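Local coordinates for binary enterotoxin of Clostridium perfringens component a (Clostridium perfringens, PDB 5WTZ), which is the enzymatic component of an iota-like binary enterotoxin, binding NAD+ and probably transferring its ADP-ribose to actin in the host cell, at residues S50-Y55 against D138-V143; K58-L63 against I359-L364; T164-A169 against Q184-K189; K212-E217 against S224-E229. All coordinates share one frame; numbering follows the deposited sequence.

Interaction 1. Residues S50-Y55 against D138-V143; sequences SEINSY and DGFKDV
N53, on the helix that contains S50-Y55, turns its amide onto the backbone of G139 and F140 just ahead of the strand that begins at K141. This is the close-packed part of the contact. The carbonyl OD1 accepts a hydrogen bond from F140 N at 2.8 Å, with the donor 46° above the amide plane and an N-H...O angle of 143°, well short of straight. The backbones come close here, the CA atoms of N53 and G139 being 4.5 Å apart, and OD1 lies 3.5 Å from G139 CA. Glycine suits this place twice over: its phi is positive, and a CB would run into OD1. Beside the bond, I52 CG2 reaches the edge of the F140 ring at CE2 (4.2 Å), an apolar fringe continued by L76 and I79 of helix 70-83. The other side of the helix is looser: S50, E51 and S54 are exposed and keep clear of D138-V143. N53 itself is only partly exposed, and its ND2 makes a weak hydrogen bond to Y45 OH. The amide thus serves both ways, accepting a backbone N-H and donating weakly to a hydroxyl, so a neutral side chain ties helix to loop.

Interaction 2. Residues K58-L63 against I359-L364; sequences KKKFAL and ILRLHL
F61 and R361 meet at about a right angle, the arginine coming to the rim of the phenyl ring. R361 NH1 lies near the ring plane rather than over a face, 3.9 Å from F61 CZ, and the guanidinium and ring planes are 49° apart. I359 CG2 sits 3.8 Å from the neighbouring ring carbon, F61 CE1. This methyl stands anti to its backbone N, and its approach to the ring is oblique. I359 and R361, with L360 turned away between them, both point toward the helix, one giving a branched apolar surface and the other a long arm with a charged tip. K60 also crosses R361 at about a right angle, its NZ 4.0 Å from NH1 near the edge of the guanidinium. Two cations can lie so close because D138 forms salt bridges with both; E217 is a second partner of K60, and D417 binds R361 NE. The carboxylates would be expected to offset the buried positive charge. The last part of helix 36-61 reaches strand 358-364 of the second ADP-ribosyltransferase region through the K60 and F61 side chains, and F61 also touches Y298 of strand 295-301, Y401 of strand 391-403 and I415 of strand 411-420.

Interaction 3. Residues T164-A169 against Q184-K189; sequences TNTPAA and QGYSLK
The turn that leads into strand 187-198, one of the strands of the five-stranded mixed sheet, sends Y186 across to the loop preceding strand 168-171, an edge strand of the neighbouring three-stranded antiparallel sheet. The contact is made by the far end of the tyrosine. Its OH lies 3.1 Å from P167 CD and 4.0 Å from P167 CG, so the hydroxyl rests against the proline ring, with the two side chains crossing at a slant. A little further off, T166 CG2 is 4.3 Å from Y186 OH. The aromatic carbon CZ comes to 4.2 Å from P167 CD, adding an apolar component. Y186 CG stands anti to its own carbonyl carbon (chi1 -63°), which directs the long ring toward the loop. Tyrosine suits the place because its length spans main chains that lie well apart, T166 CA being 9.9 Å from Y186 CA. Proline presents a compact apolar surface, while T166 turns its methyl to the tyrosine and spends its hydroxyl on a hydrogen bond to P163 O. Around the ring, L210 of strand 201-211 packs against it and K212 makes a cation-pi interaction. The contact joins the loop before strand 168-171 to the residues leading into strand 187-198, and so links the two beta sheets of the first ADP-ribosyltransferase region, a two-sheet core characteristic of the ADP-ribosyltransferase fold.

Interaction 4. Residues K212-E217 against S224-E229; sequences KQLNFE and SQWGEE
L214 and F216 both point at W226, which projects from the helix containing S224-E229 and is the target of every close approach here. Two contacts are apolar. L214 CD2 lies 3.7 Å from W226 CD1, its methyl approaching the five-membered ring obliquely, and F216 CZ packs 3.3 Å from W226 CB, so the phenyl pushes its far end against the root of the tryptophan side chain. The same leucine methyl also neighbours the ring nitrogen, L214 CD2 being 3.4 Å from W226 NE1. F216 and W226 form an oblique aromatic pair, the phenyl and the five-membered ring having centroids 5.5 Å apart and planes inclined at 57°. W226 CG stands anti to the backbone N (chi1 -174°), carrying the indole out from the helix toward the loop. No hydrogen bond joins the two segments; W226 NE1 instead bonds E293 OE2, which lets a buried tryptophan keep its N-H satisfied while leucine and phenylalanine supply the surrounding hydrocarbon. Within the loop, E217 N makes a weak bond to N215 OD1. The loop leaves strand 201-211 and leads into helix 220-237, so the contact folds the helix back on its own approach; strand 295-301 lies alongside, with I295 touching both F216 and W226.

Overall arrangement
The four contacts form a closed ring in which each touches two others. Interaction 2, which joins the two ADP-ribosyltransferase regions, is centred 16 Å from interaction 1, with which it shares helix 36-61, and D138 OD1 links them through salt bridges to R361 NH1 (2.7 Å) and K60 NZ (2.8 Å). Interaction 4, centred 14 Å from interaction 2, joins it through K60 NZ to E217 OE2 (2.9 Å). S187 OG and Q213 NE2, 3.0 Å apart, probably hydrogen-bond interactions 3 and 4, while F140 and Q184 pack interaction 1 against interaction 3. Interaction 2 lies nearest the NAD site: the I359 side chain is about 8 Å from bound NAD, against about 13 Å for W226.

Interaction 1. Residues S50-Y55 against D138-V143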
loop_
_atom_site.group_PDB
_atom_site.type_symbol
_atom_site.label_atom_id
_atom_site.label_comp_id
_atom_site.label_asym_id
_atom_site.label_seq_id
_atom_site.Cartn_x
_atom_site.Cartn_y
_atom_site.Cartn_z
ATOM N N SER A 50 6.692 -9.863 -13.551
ATOM C CA SER A 50 6.902 -8.429 -13.368
ATOM C C SER A 50 5.856 -7.614 -14.135
ATOM O O SER A 50 5.314 -6.632 -13.622
ATOM C CB SER A 50 8.313 -8.031 -13.803
ATOM O OG SER A 50 8.547 -6.667 -13.495
ATOM N N GLU A 51 5.555 -8.056 -15.349
ATOM C CA GLU A 51 4.552 -7.394 -16.171
ATOM C C GLU A 51 3.144 -7.492 -15.556
ATOM O O GLU A 51 2.399 -6.516 -15.540
ATOM C CB GLU A 51 4.590 -7.987 -17.569
ATOM C CG GLU A 51 3.345 -7.811 -18.404
ATOM C CD GLU A 51 3.566 -8.286 -19.811
ATOM O OE1 GLU A 51 3.356 -9.495 -20.099
ATOM O OE2 GLU A 51 3.967 -7.442 -20.637
ATOM N N ILE A 52 2.784 -8.665 -15.050
ATOM C CA ILE A 52 1.504 -8.850 -14.378
ATOM C C ILE A 52 1.406 -7.986 -13.124
ATOM O O ILE A 52 0.388 -7.317 -12.874
ATOM C CB ILE A 52 1.291 -10.326 -14.028
ATOM C CG1 ILE A 52 1.141 -11.112 -15.328
ATOM C CG2 ILE A 52 0.065 -10.497 -13.086
ATOM C CD1 ILE A 52 1.305 -12.601 -15.200
ATOM N N ASN A 53 2.472 -7.969 -12.339
ATOM C CA ASN A 53 2.428 -7.225 -11.092
ATOM C C ASN A 53 2.398 -5.722 -11.341
ATOM O O ASN A 53 1.698 -4.994 -10.644
ATOM C CB ASN A 53 3.603 -7.609 -10.189
ATOM C CG ASN A 53 3.433 -8.983 -9.579
ATOM O OD1 ASN A 53 2.313 -9.425 -9.336
ATOM N ND2 ASN A 53 4.540 -9.667 -9.327
ATOM N N SER A 54 3.126 -5.266 -12.355
ATOM C CA SER A 54 3.129 -3.852 -12.660
ATOM C C SER A 54 1.753 -3.447 -13.177
ATOM O O SER A 54 1.243 -2.380 -12.832
ATOM C CB SER A 54 4.224 -3.515 -13.668
ATOM O OG SER A 54 5.483 -3.521 -13.015
ATOM N N TYR A 55 1.141 -4.323 -13.967
ATOM C CA TYR A 55 -0.205 -4.072 -14.470
ATOM C C TYR A 55 -1.243 -3.969 -13.346
ATOM O O TYR A 55 -2.122 -3.111 -13.406
ATOM C CB TYR A 55 -0.621 -5.158 -15.476
ATOM C CG TYR A 55 -2.000 -4.909 -16.059
ATOM C CD1 TYR A 55 -2.184 -3.972 -17.069
ATOM C CD2 TYR A 55 -3.116 -5.583 -15.574
ATOM C CE1 TYR A 55 -3.447 -3.728 -17.599
ATOM C CE2 TYR A 55 -4.381 -5.353 -16.099
ATOM C CZ TYR A 55 -4.538 -4.420 -17.105
ATOM O OH TYR A 55 -5.783 -4.182 -17.626
ATOM N N ASP A 138 2.303 -4.706 -3.276
ATOM C CA ASP A 138 1.521 -4.671 -4.515
ATOM C C ASP A 138 1.700 -5.929 -5.356
ATOM O O ASP A 138 2.780 -6.512 -5.394
ATOM C CB ASP A 138 1.889 -3.457 -5.355
ATOM C CG ASP A 138 1.504 -2.175 -4.682
ATOM O OD1 ASP A 138 0.286 -1.935 -4.561
ATOM O OD2 ASP A 138 2.408 -1.437 -4.264
ATOM N N GLY A 139 0.639 -6.330 -6.044
ATOM C CA GLY A 139 0.691 -7.501 -6.901
ATOM C C GLY A 139 0.788 -8.812 -6.138
ATOM O O GLY A 139 0.578 -8.859 -4.922
ATOM N N PHE A 140 1.081 -9.884 -6.864
ATOM C CA PHE A 140 1.351 -11.176 -6.253
ATOM C C PHE A 140 2.805 -11.205 -5.807
ATOM O O PHE A 140 3.665 -10.546 -6.392
ATOM C CB PHE A 140 1.060 -12.329 -7.221
ATOM C CG PHE A 140 -0.334 -12.315 -7.774
ATOM C CD1 PHE A 140 -1.378 -12.876 -7.071
ATOM C CD2 PHE A 140 -0.601 -11.713 -8.995
ATOM C CE1 PHE A 140 -2.671 -12.840 -7.580
ATOM C CE2 PHE A 140 -1.883 -11.675 -9.506
ATOM C CZ PHE A 140 -2.921 -12.240 -8.799
ATOM N N LYS A 141 3.079 -11.968 -4.762
ATOM C CA LYS A 141 4.426 -12.057 -4.234
ATOM C C LYS A 141 4.864 -13.511 -4.209
ATOM O O LYS A 141 4.302 -14.321 -3.482
ATOM C CB LYS A 141 4.491 -11.437 -2.829
ATOM C CG LYS A 141 5.868 -11.505 -2.173
ATOM C CD LYS A 141 6.956 -10.976 -3.099
ATOM C CE LYS A 141 8.252 -10.703 -2.337
ATOM N NZ LYS A 141 9.299 -10.072 -3.197
ATOM N N ASP A 142 5.856 -13.853 -5.022
ATOM C CA ASP A 142 6.377 -15.204 -4.997
ATOM C C ASP A 142 7.648 -15.227 -4.173
ATOM O O ASP A 142 8.428 -14.270 -4.191
ATOM C CB ASP A 142 6.609 -15.742 -6.409
ATOM C CG ASP A 142 7.441 -14.813 -7.272
ATOM O OD1 ASP A 142 6.885 -13.831 -7.819
ATOM O OD2 ASP A 142 8.651 -15.085 -7.423
ATOM N N VAL A 143 7.821 -16.310 -3.422
ATOM C CA VAL A 143 8.907 -16.440 -2.462
ATOM C C VAL A 143 9.478 -17.849 -2.450
ATOM O O VAL A 143 8.987 -18.725 -3.162
ATOM C CB VAL A 143 8.432 -16.090 -1.044
ATOM C CG1 VAL A 143 8.055 -14.628 -0.969
ATOM C CG2 VAL A 143 7.251 -16.963 -0.661
#

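Interaction 2. Residues K58-L63 against I359-L364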
loop_
_atom_site.group_PDB
_atom_site.type_symbol
_atom_site.label_atom_id
_atom_site.label_comp_id
_atom_site.label_asym_id
_atom_site.label_seq_id
_atom_site.Cartn_x
_atom_site.Cartn_y
_atom_site.Cartn_z
ATOM N N LYS A 58 -1.157 -0.370 -12.286
ATOM C CA LYS A 58 -1.808 0.443 -13.319
ATOM C C LYS A 58 -3.322 0.369 -13.196
ATOM O O LYS A 58 -4.017 1.393 -13.169
ATOM C CB LYS A 58 -1.407 -0.025 -14.726
ATOM C CG LYS A 58 0.016 0.279 -15.157
ATOM C CD LYS A 58 0.302 -0.408 -16.490
ATOM C CE LYS A 58 1.712 -0.117 -16.977
ATOM N NZ LYS A 58 1.865 1.315 -17.350
ATOM N N LYS A 59 -3.832 -0.859 -13.125
ATOM C CA LYS A 59 -5.260 -1.092 -13.204
ATOM C C LYS A 59 -5.988 -0.531 -11.990
ATOM O O LYS A 59 -7.015 0.127 -12.126
ATOM C CB LYS A 59 -5.555 -2.587 -13.338
ATOM C CG LYS A 59 -7.024 -2.911 -13.542
ATOM C CD LYS A 59 -7.274 -4.400 -13.369
ATOM C CE LYS A 59 -8.763 -4.743 -13.495
ATOM N NZ LYS A 59 -9.331 -4.233 -14.768
ATOM N N LYS A 60 -5.460 -0.786 -10.800
ATOM C CA LYS A 60 -6.184 -0.400 -9.600
ATOM C C LYS A 60 -6.150 1.110 -9.364
ATOM O O LYS A 60 -7.037 1.645 -8.705
ATOM C CB LYS A 60 -5.648 -1.153 -8.379
ATOM C CG LYS A 60 -4.249 -0.829 -7.931
ATOM C CD LYS A 60 -3.839 -1.909 -6.937
ATOM C CE LYS A 60 -2.627 -1.552 -6.115
ATOM N NZ LYS A 60 -2.256 -2.743 -5.279
ATOM N N PHE A 61 -5.159 1.801 -9.920
ATOM C CA PHE A 61 -5.115 3.261 -9.775
ATOM C C PHE A 61 -5.718 4.021 -10.968
ATOM O O PHE A 61 -5.790 5.249 -10.952
ATOM C CB PHE A 61 -3.683 3.719 -9.549
ATOM C CG PHE A 61 -3.150 3.382 -8.187
ATOM C CD1 PHE A 61 -3.654 4.015 -7.064
ATOM C CD2 PHE A 61 -2.156 2.422 -8.032
ATOM C CE1 PHE A 61 -3.178 3.710 -5.792
ATOM C CE2 PHE A 61 -1.671 2.112 -6.760
ATOM C CZ PHE A 61 -2.188 2.763 -5.644
ATOM N N ALA A 62 -6.148 3.295 -11.996
ATOM C CA ALA A 62 -6.690 3.910 -13.208
ATOM C C ALA A 62 -8.043 4.583 -13.004
ATOM O O ALA A 62 -8.733 4.385 -11.983
ATOM C CB ALA A 62 -6.810 2.869 -14.314
ATOM N N LEU A 63 -8.443 5.356 -14.011
ATOM C CA LEU A 63 -9.781 5.908 -14.076
ATOM C C LEU A 63 -10.786 4.782 -14.248
ATOM O O LEU A 63 -10.423 3.680 -14.649
ATOM C CB LEU A 63 -9.912 6.908 -15.222
ATOM C CG LEU A 63 -9.138 8.212 -15.062
ATOM C CD1 LEU A 63 -8.963 8.860 -16.425
ATOM C CD2 LEU A 63 -9.896 9.133 -14.119
ATOM N N ILE A 359 0.008 10.294 -5.639
ATOM C CA ILE A 359 -1.071 9.474 -5.099
ATOM C C ILE A 359 -0.782 9.037 -3.664
ATOM O O ILE A 359 0.054 8.154 -3.414
ATOM C CB ILE A 359 -1.313 8.225 -5.967
ATOM C CG1 ILE A 359 -1.457 8.623 -7.437
ATOM C CG2 ILE A 359 -2.524 7.449 -5.455
ATOM C CD1 ILE A 359 -1.496 7.441 -8.415
ATOM N N LEU A 360 -1.472 9.662 -2.718
ATOM C CA LEU A 360 -1.359 9.280 -1.314
ATOM C C LEU A 360 -1.985 7.912 -1.110
ATOM O O LEU A 360 -3.106 7.662 -1.549
ATOM C CB LEU A 360 -2.036 10.312 -0.411
ATOM C CG LEU A 360 -1.730 10.132 1.080
ATOM C CD1 LEU A 360 -0.248 10.358 1.345
ATOM C CD2 LEU A 360 -2.615 11.092 1.907
ATOM N N ARG A 361 -1.238 7.000 -0.498
ATOM C CA ARG A 361 -1.835 5.759 -0.010
ATOM C C ARG A 361 -1.628 5.734 1.491
ATOM O O ARG A 361 -0.563 5.341 1.984
ATOM C CB ARG A 361 -1.234 4.524 -0.694
ATOM C CG ARG A 361 -1.860 3.198 -0.221
ATOM C CD ARG A 361 -1.667 2.050 -1.225
ATOM N NE ARG A 361 -0.249 1.711 -1.394
ATOM C CZ ARG A 361 0.223 0.830 -2.278
ATOM N NH1 ARG A 361 -0.596 0.196 -3.104
ATOM N NH2 ARG A 361 1.528 0.604 -2.359
ATOM N N LEU A 362 -2.658 6.191 2.201
ATOM C CA LEU A 362 -2.563 6.534 3.618
ATOM C C LEU A 362 -3.072 5.431 4.533
ATOM O O LEU A 362 -4.220 4.982 4.405
ATOM C CB LEU A 362 -3.345 7.819 3.891
ATOM C CG LEU A 362 -3.330 8.339 5.335
ATOM C CD1 LEU A 362 -1.903 8.809 5.793
ATOM C CD2 LEU A 362 -4.398 9.430 5.494
ATOM N N HIS A 363 -2.223 5.018 5.461
ATOM C CA HIS A 363 -2.613 4.126 6.551
ATOM C C HIS A 363 -3.261 4.979 7.632
ATOM O O HIS A 363 -2.564 5.723 8.327
ATOM C CB HIS A 363 -1.405 3.370 7.112
ATOM C CG HIS A 363 -1.744 2.418 8.222
ATOM N ND1 HIS A 363 -0.791 1.887 9.061
ATOM C CD2 HIS A 363 -2.929 1.905 8.629
ATOM C CE1 HIS A 363 -1.373 1.091 9.942
ATOM N NE2 HIS A 363 -2.671 1.091 9.706
ATOM N N LEU A 364 -4.588 4.880 7.742
ATOM C CA LEU A 364 -5.398 5.684 8.649
ATOM C C LEU A 364 -5.746 4.869 9.887
ATOM O O LEU A 364 -6.591 3.971 9.822
ATOM C CB LEU A 364 -6.678 6.156 7.932
ATOM C CG LEU A 364 -7.638 7.095 8.666
ATOM C CD1 LEU A 364 -6.888 8.355 9.076
ATOM C CD2 LEU A 364 -8.828 7.459 7.785
#

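Interaction 3. Residues T164-A169 against Q184-K189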
loop_
_atom_site.group_PDB
_atom_site.type_symbol
_atom_site.label_atom_id
_atom_site.label_comp_id
_atom_site.label_asym_id
_atom_site.label_seq_id
_atom_site.Cartn_x
_atom_site.Cartn_y
_atom_site.Cartn_z
ATOM N N THR A 164 -2.024 -19.143 8.931
ATOM C CA THR A 164 -2.968 -20.169 8.500
ATOM C C THR A 164 -3.975 -19.627 7.478
ATOM O O THR A 164 -4.403 -18.478 7.581
ATOM C CB THR A 164 -3.727 -20.749 9.722
ATOM O OG1 THR A 164 -2.788 -21.362 10.609
ATOM C CG2 THR A 164 -4.739 -21.798 9.299
ATOM N N ASN A 165 -4.314 -20.454 6.488
ATOM C CA ASN A 165 -5.310 -20.140 5.453
ATOM C C ASN A 165 -4.873 -19.089 4.436
ATOM O O ASN A 165 -5.677 -18.645 3.619
ATOM C CB ASN A 165 -6.625 -19.709 6.100
ATOM C CG ASN A 165 -7.275 -20.831 6.870
ATOM O OD1 ASN A 165 -7.202 -21.994 6.466
ATOM N ND2 ASN A 165 -7.901 -20.498 7.993
ATOM N N THR A 166 -3.606 -18.691 4.479
ATOM C CA THR A 166 -3.051 -17.839 3.430
ATOM C C THR A 166 -3.040 -18.607 2.115
ATOM O O THR A 166 -2.545 -19.718 2.070
ATOM C CB THR A 166 -1.606 -17.378 3.734
ATOM O OG1 THR A 166 -1.563 -16.684 4.983
ATOM C CG2 THR A 166 -1.088 -16.458 2.634
ATOM N N PRO A 167 -3.594 -18.013 1.049
ATOM C CA PRO A 167 -3.426 -18.560 -0.297
ATOM C C PRO A 167 -1.957 -18.514 -0.684
ATOM O O PRO A 167 -1.412 -17.425 -0.857
ATOM C CB PRO A 167 -4.264 -17.622 -1.168
ATOM C CG PRO A 167 -5.209 -16.973 -0.228
ATOM C CD PRO A 167 -4.426 -16.804 1.034
ATOM N N ALA A 168 -1.332 -19.679 -0.808
ATOM C CA ALA A 168 0.106 -19.777 -0.994
ATOM C C ALA A 168 0.420 -21.037 -1.779
ATOM O O ALA A 168 0.636 -22.100 -1.196
ATOM C CB ALA A 168 0.815 -19.794 0.345
ATOM N N ALA A 169 0.433 -20.926 -3.102
ATOM C CA ALA A 169 0.557 -22.101 -3.960
ATOM C C ALA A 169 2.013 -22.465 -4.252
ATOM O O ALA A 169 2.859 -21.585 -4.444
ATOM C CB ALA A 169 -0.202 -21.873 -5.253
ATOM N N GLN A 184 -2.673 -11.580 -3.870
ATOM C CA GLN A 184 -2.692 -10.132 -3.744
ATOM C C GLN A 184 -3.389 -9.706 -2.461
ATOM O O GLN A 184 -4.149 -10.483 -1.884
ATOM C CB GLN A 184 -3.414 -9.492 -4.934
ATOM C CG GLN A 184 -2.593 -9.303 -6.192
ATOM C CD GLN A 184 -3.295 -8.391 -7.187
ATOM O OE1 GLN A 184 -2.859 -7.264 -7.429
ATOM N NE2 GLN A 184 -4.394 -8.871 -7.756
ATOM N N GLY A 185 -3.125 -8.474 -2.025
ATOM C CA GLY A 185 -3.877 -7.849 -0.950
ATOM C C GLY A 185 -3.220 -7.785 0.418
ATOM O O GLY A 185 -3.839 -7.336 1.382
ATOM N N TYR A 186 -1.965 -8.207 0.523
ATOM C CA TYR A 186 -1.336 -8.253 1.839
ATOM C C TYR A 186 -0.309 -7.160 2.074
ATOM O O TYR A 186 0.123 -6.455 1.151
ATOM C CB TYR A 186 -0.686 -9.628 2.062
ATOM C CG TYR A 186 -1.685 -10.755 2.069
ATOM C CD1 TYR A 186 -2.382 -11.087 3.227
ATOM C CD2 TYR A 186 -1.950 -11.479 0.915
ATOM C CE1 TYR A 186 -3.307 -12.114 3.233
ATOM C CE2 TYR A 186 -2.878 -12.509 0.911
ATOM C CZ TYR A 186 -3.551 -12.822 2.071
ATOM O OH TYR A 186 -4.470 -13.845 2.074
ATOM N N SER A 187 0.075 -7.031 3.339
ATOM C CA SER A 187 1.126 -6.121 3.746
ATOM C C SER A 187 2.122 -6.824 4.679
ATOM O O SER A 187 1.836 -7.889 5.231
ATOM C CB SER A 187 0.532 -4.895 4.443
ATOM O OG SER A 187 -0.556 -4.341 3.700
ATOM N N LEU A 188 3.280 -6.202 4.847
ATOM C CA LEU A 188 4.332 -6.695 5.718
ATOM C C LEU A 188 4.454 -5.850 6.981
ATOM O O LEU A 188 4.552 -4.618 6.913
ATOM C CB LEU A 188 5.658 -6.710 4.945
ATOM C CG LEU A 188 6.957 -7.206 5.573
ATOM C CD1 LEU A 188 7.905 -7.574 4.456
ATOM C CD2 LEU A 188 7.591 -6.143 6.463
ATOM N N LYS A 189 4.477 -6.519 8.128
ATOM C CA LYS A 189 4.682 -5.872 9.427
ATOM C C LYS A 189 5.887 -6.474 10.125
ATOM O O LYS A 189 5.880 -7.666 10.482
ATOM C CB LYS A 189 3.446 -6.026 10.304
ATOM C CG LYS A 189 3.563 -5.365 11.656
ATOM C CD LYS A 189 2.352 -5.655 12.511
ATOM C CE LYS A 189 2.394 -4.833 13.795
ATOM N NZ LYS A 189 1.274 -5.199 14.686
#

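Interaction 4. Residues K212-E217 against S224-E229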
loop_
_atom_site.group_PDB
_atom_site.type_symbol
_atom_site.label_atom_id
_atom_site.label_comp_id
_atom_site.label_asym_id
_atom_site.label_seq_id
_atom_site.Cartn_x
_atom_site.Cartn_y
_atom_site.Cartn_z
ATOM N N LYS A 212 -3.171 -8.618 6.728
ATOM C CA LYS A 212 -4.105 -8.118 5.738
ATOM C C LYS A 212 -4.771 -6.866 6.265
ATOM O O LYS A 212 -5.495 -6.913 7.258
ATOM C CB LYS A 212 -5.156 -9.178 5.395
ATOM C CG LYS A 212 -5.977 -8.848 4.160
ATOM C CD LYS A 212 -6.926 -9.985 3.835
ATOM C CE LYS A 212 -6.825 -10.383 2.378
ATOM N NZ LYS A 212 -7.135 -9.236 1.483
ATOM N N GLN A 213 -4.513 -5.749 5.607
ATOM C CA GLN A 213 -5.103 -4.480 6.001
ATOM C C GLN A 213 -6.437 -4.285 5.297
ATOM O O GLN A 213 -6.656 -4.843 4.221
ATOM C CB GLN A 213 -4.164 -3.321 5.671
ATOM C CG GLN A 213 -2.795 -3.397 6.355
ATOM C CD GLN A 213 -2.060 -2.077 6.289
ATOM O OE1 GLN A 213 -2.182 -1.236 7.191
ATOM N NE2 GLN A 213 -1.289 -1.875 5.215
ATOM N N LEU A 214 -7.326 -3.510 5.909
ATOM C CA LEU A 214 -8.606 -3.167 5.276
ATOM C C LEU A 214 -8.331 -2.117 4.202
ATOM O O LEU A 214 -7.936 -0.977 4.488
ATOM C CB LEU A 214 -9.622 -2.666 6.302
ATOM C CG LEU A 214 -11.037 -2.345 5.795
ATOM C CD1 LEU A 214 -11.736 -3.575 5.259
ATOM C CD2 LEU A 214 -11.872 -1.689 6.881
ATOM N N ASN A 215 -8.506 -2.531 2.958
ATOM C CA ASN A 215 -8.095 -1.744 1.804
ATOM C C ASN A 215 -9.025 -2.103 0.655
ATOM O O ASN A 215 -8.893 -3.168 0.058
ATOM C CB ASN A 215 -6.631 -2.031 1.450
ATOM C CG ASN A 215 -6.113 -1.152 0.325
ATOM O OD1 ASN A 215 -6.876 -0.404 -0.307
ATOM N ND2 ASN A 215 -4.815 -1.266 0.038
ATOM N N PHE A 216 -9.983 -1.235 0.358
ATOM C CA PHE A 216 -11.019 -1.586 -0.611
ATOM C C PHE A 216 -10.533 -1.578 -2.062
ATOM O O PHE A 216 -11.114 -2.261 -2.903
ATOM C CB PHE A 216 -12.217 -0.646 -0.445
ATOM C CG PHE A 216 -12.860 -0.762 0.899
ATOM C CD1 PHE A 216 -13.347 -1.988 1.327
ATOM C CD2 PHE A 216 -12.963 0.332 1.738
ATOM C CE1 PHE A 216 -13.928 -2.119 2.572
ATOM C CE2 PHE A 216 -13.544 0.206 2.991
ATOM C CZ PHE A 216 -14.026 -1.023 3.402
ATOM N N GLU A 217 -9.451 -0.841 -2.328
ATOM C CA GLU A 217 -8.926 -0.618 -3.689
ATOM C C GLU A 217 -10.061 -0.258 -4.672
ATOM O O GLU A 217 -10.499 0.895 -4.660
ATOM C CB GLU A 217 -8.094 -1.833 -4.161
ATOM C CG GLU A 217 -6.815 -1.979 -3.298
ATOM C CD GLU A 217 -5.772 -2.939 -3.852
ATOM O OE1 GLU A 217 -6.131 -3.843 -4.624
ATOM O OE2 GLU A 217 -4.592 -2.778 -3.498
ATOM N N SER A 224 -18.708 1.119 0.186
ATOM C CA SER A 224 -19.996 1.724 0.488
ATOM C C SER A 224 -20.622 1.102 1.744
ATOM O O SER A 224 -21.129 1.811 2.611
ATOM C CB SER A 224 -20.925 1.582 -0.720
ATOM O OG SER A 224 -22.243 1.990 -0.408
ATOM N N GLN A 225 -20.566 -0.224 1.839
ATOM C CA GLN A 225 -21.090 -0.944 2.998
ATOM C C GLN A 225 -20.385 -0.580 4.302
ATOM O O GLN A 225 -21.034 -0.393 5.329
ATOM C CB GLN A 225 -20.997 -2.449 2.763
ATOM C CG GLN A 225 -22.104 -2.983 1.864
ATOM C CD GLN A 225 -21.928 -4.447 1.506
ATOM O OE1 GLN A 225 -20.806 -4.923 1.306
ATOM N NE2 GLN A 225 -23.039 -5.169 1.414
ATOM N N TRP A 226 -19.061 -0.500 4.258
ATOM C CA TRP A 226 -18.276 -0.089 5.418
ATOM C C TRP A 226 -18.635 1.334 5.839
ATOM O O TRP A 226 -18.887 1.600 7.020
ATOM C CB TRP A 226 -16.780 -0.204 5.112
ATOM C CG TRP A 226 -15.905 0.076 6.301
ATOM C CD1 TRP A 226 -15.458 -0.829 7.224
ATOM C CD2 TRP A 226 -15.373 1.344 6.691
ATOM N NE1 TRP A 226 -14.682 -0.197 8.167
ATOM C CE2 TRP A 226 -14.614 1.144 7.858
ATOM C CE3 TRP A 226 -15.464 2.641 6.162
ATOM C CZ2 TRP A 226 -13.958 2.177 8.512
ATOM C CZ3 TRP A 226 -14.807 3.665 6.806
ATOM C CH2 TRP A 226 -14.063 3.430 7.971
ATOM N N GLY A 227 -18.682 2.247 4.872
ATOM C CA GLY A 227 -19.063 3.621 5.150
ATOM C C GLY A 227 -20.433 3.742 5.796
ATOM O O GLY A 227 -20.600 4.431 6.806
ATOM N N GLU A 228 -21.415 3.053 5.219
ATOM C CA GLU A 228 -22.763 3.036 5.759
ATOM C C GLU A 228 -22.826 2.453 7.170
ATOM O O GLU A 228 -23.458 3.026 8.052
ATOM C CB GLU A 228 -23.689 2.245 4.827
ATOM C CG GLU A 228 -25.103 2.079 5.347
ATOM C CD GLU A 228 -25.897 3.374 5.316
ATOM O OE1 GLU A 228 -25.472 4.323 4.616
ATOM O OE2 GLU A 228 -26.946 3.440 5.995
ATOM N N GLU A 229 -22.198 1.303 7.382
ATOM C CA GLU A 229 -22.303 0.617 8.660
ATOM C C GLU A 229 -21.696 1.453 9.774
ATOM O O GLU A 229 -22.211 1.506 10.887
ATOM C CB GLU A 229 -21.605 -0.749 8.613
ATOM C CG GLU A 229 -22.273 -1.792 7.742
ATOM C CD GLU A 229 -21.593 -3.146 7.843
ATOM O OE1 GLU A 229 -21.301 -3.578 8.979
ATOM O OE2 GLU A 229 -21.343 -3.774 6.789
#